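Local coordinates for protein CalE6 (Micromonospora echinospora, PDB 4U1T) that belongs to the Cys/Met metabolism family of pyridoxal phosphate-dependent enzymes, at residues V93-D98 and L139-T144. Sequence-based numbering, arbitrary orientation.
Sequences VVSTDD and LVWIET
Val94 is gripped through both its backbone polar atoms by strand 139-143. Its N donates to Leu139 O at 2.9 Å. Its O accepts from Trp141 N at 2.7 Å, and the N-H...O angle of this second bond is nearly straight at 172°. That alternation defines a parallel pair, and the 16° between the two strand directions agrees. Val93 CA adds a CA-H...O contact to Leu139 O at 3.3 Å. Beyond the Trp141 N to Val94 O bond the direct ladder gives way: Thr96 N lies 4.1 Å from Trp141 O and, though buried, has no partner in the model. A water bridges the widening gap, donating to Thr96 OG1 and accepting from Glu143 N at 2.6 Å; Thr96 OG1 is also bonded to Asp98 OD1, tying Asp98 back to Thr96. A second water lies 2.6 Å from Glu143 OE1 and also meets Asp98 O, while Glu143 OE2 is held by Tyr100 N.

Val93, Ser95, Leu139 and Trp141 share one face of the sheet. Val93 and Leu139 stand side by side, CG2 of the valine meeting CB of the leucine at 4.2 Å, while Val93 CG1, anti to the backbone N (chi1 -179°), approaches Trp141 CB. Ser95 and Trp141 touch CB to CB at 3.8 Å, but the indole leads away from strand 93-96 and meets Phe107 edge-to-face, with Ala80 and Leu84 of helix 76-84 also against it. Val94 and Val140 occupy the other face, where Val140 packs on helix 155-164.

With strand 116-120 flanking 92-96 and strand 168-172 flanking 137-143, the pair lies inside the seven-stranded, mostly parallel sheet of the large domain characteristic of fold-type I pyridoxal phosphate enzymes.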
loop_
_atom_site.group_PDB
_atom_site.type_symbol
_atom_site.label_atom_id
_atom_site.label_comp_id
_atom_site.label_asym_id
_atom_site.label_seq_id
_atom_site.Cartn_x
_atom_site.Cartn_y
_atom_site.Cartn_z
ATOM N N VAL B 93 26.185 -20.801 22.651
ATOM C CA VAL B 93 24.748 -20.936 22.464
ATOM C C VAL B 93 24.428 -22.422 22.447
ATOM O O VAL B 93 25.094 -23.189 21.748
ATOM C CB VAL B 93 24.265 -20.301 21.145
ATOM C CG1 VAL B 93 22.735 -20.440 21.008
ATOM C CG2 VAL B 93 24.683 -18.844 21.069
ATOM N N VAL B 94 23.455 -22.842 23.252
ATOM C CA VAL B 94 22.969 -24.214 23.175
ATOM C C VAL B 94 21.611 -24.234 22.489
ATOM O O VAL B 94 20.689 -23.512 22.866
ATOM C CB VAL B 94 22.847 -24.881 24.572
ATOM C CG1 VAL B 94 21.981 -26.131 24.497
ATOM C CG2 VAL B 94 24.227 -25.215 25.141
ATOM N N SER B 95 21.507 -25.046 21.450
ATOM C CA SER B 95 20.264 -25.176 20.730
ATOM C C SER B 95 20.031 -26.647 20.451
ATOM O O SER B 95 20.908 -27.475 20.694
ATOM C CB SER B 95 20.280 -24.363 19.443
ATOM O OG SER B 95 19.093 -24.591 18.706
ATOM N N THR B 96 18.961 -26.970 19.787
ATOM C CA THR B 96 18.805 -28.303 19.312
ATOM C C THR B 96 19.099 -28.456 17.850
ATOM O O THR B 96 19.131 -27.514 17.109
ATOM C CB THR B 96 17.408 -28.807 19.605
ATOM O OG1 THR B 96 16.460 -27.926 19.000
ATOM C CG2 THR B 96 17.211 -28.766 21.059
ATOM N N ASP B 97 19.330 -29.698 17.484
ATOM C CA ASP B 97 19.688 -30.149 16.163
ATOM C C ASP B 97 18.710 -29.810 15.071
ATOM O O ASP B 97 19.083 -29.611 13.935
ATOM C CB ASP B 97 19.706 -31.679 16.176
ATOM C CG ASP B 97 20.876 -32.240 15.467
ATOM O OD1 ASP B 97 21.778 -31.471 15.085
ATOM O OD2 ASP B 97 20.893 -33.459 15.289
ATOM N N ASP B 98 17.461 -29.829 15.438
ATOM C CA ASP B 98 16.386 -29.812 14.501
ATOM C C ASP B 98 15.838 -28.420 14.280
ATOM O O ASP B 98 14.736 -28.271 13.910
ATOM C CB ASP B 98 15.284 -30.744 14.984
ATOM C CG ASP B 98 15.091 -30.692 16.460
ATOM O OD1 ASP B 98 15.643 -29.812 17.115
ATOM O OD2 ASP B 98 14.423 -31.569 16.970
ATOM N N LEU B 139 23.305 -18.309 25.952
ATOM C CA LEU B 139 21.983 -18.337 25.340
ATOM C C LEU B 139 21.514 -19.764 25.098
ATOM O O LEU B 139 22.257 -20.583 24.552
ATOM C CB LEU B 139 22.008 -17.546 24.025
ATOM C CG LEU B 139 20.684 -17.348 23.284
ATOM C CD1 LEU B 139 19.706 -16.596 24.161
ATOM C CD2 LEU B 139 20.911 -16.617 21.950
ATOM N N VAL B 140 20.292 -20.069 25.528
ATOM C CA VAL B 140 19.684 -21.361 25.235
ATOM C C VAL B 140 18.546 -21.112 24.263
ATOM O O VAL B 140 17.629 -20.342 24.551
ATOM C CB VAL B 140 19.159 -22.073 26.500
ATOM C CG1 VAL B 140 18.553 -23.431 26.138
ATOM C CG2 VAL B 140 20.287 -22.267 27.506
ATOM N N TRP B 141 18.623 -21.757 23.107
ATOM C CA TRP B 141 17.729 -21.477 21.992
ATOM C C TRP B 141 16.755 -22.629 21.807
ATOM O O TRP B 141 17.138 -23.695 21.343
ATOM C CB TRP B 141 18.545 -21.257 20.716
ATOM C CG TRP B 141 17.796 -20.591 19.576
ATOM C CD1 TRP B 141 16.790 -21.129 18.817
ATOM C CD2 TRP B 141 18.051 -19.285 19.037
ATOM N NE1 TRP B 141 16.386 -20.223 17.861
ATOM C CE2 TRP B 141 17.148 -19.089 17.972
ATOM C CE3 TRP B 141 18.951 -18.264 19.358
ATOM C CZ2 TRP B 141 17.124 -17.910 17.224
ATOM C CZ3 TRP B 141 18.932 -17.099 18.613
ATOM C CH2 TRP B 141 18.019 -16.932 17.554
ATOM N N ILE B 142 15.500 -22.410 22.178
ATOM C CA ILE B 142 14.484 -23.446 22.132
ATOM C C ILE B 142 13.503 -23.200 21.009
ATOM O O ILE B 142 12.899 -22.138 20.934
ATOM C CB ILE B 142 13.682 -23.530 23.456
ATOM C CG1 ILE B 142 14.604 -23.843 24.635
ATOM C CG2 ILE B 142 12.608 -24.598 23.360
ATOM C CD1 ILE B 142 13.897 -23.760 25.991
ATOM N N GLU B 143 13.341 -24.182 20.135
ATOM C CA GLU B 143 12.264 -24.119 19.158
ATOM C C GLU B 143 11.259 -25.213 19.493
ATOM O O GLU B 143 11.603 -26.387 19.474
ATOM C CB GLU B 143 12.814 -24.288 17.748
ATOM C CG GLU B 143 11.822 -23.962 16.665
ATOM C CD GLU B 143 12.440 -24.056 15.286
ATOM O OE1 GLU B 143 11.778 -24.633 14.400
ATOM O OE2 GLU B 143 13.583 -23.563 15.091
ATOM N N THR B 144 10.024 -24.846 19.821
ATOM C CA THR B 144 9.049 -25.867 20.228
ATOM C C THR B 144 7.606 -25.467 19.909
ATOM O O THR B 144 7.188 -24.342 20.189
ATOM C CB THR B 144 9.182 -26.216 21.743
ATOM O OG1 THR B 144 8.275 -27.271 22.087
ATOM C CG2 THR B 144 8.905 -25.014 22.652
HETATM O O HOH W 1 14.834 -26.360 20.268
HETATM O O HOH W 2 12.385 -27.200 14.327
#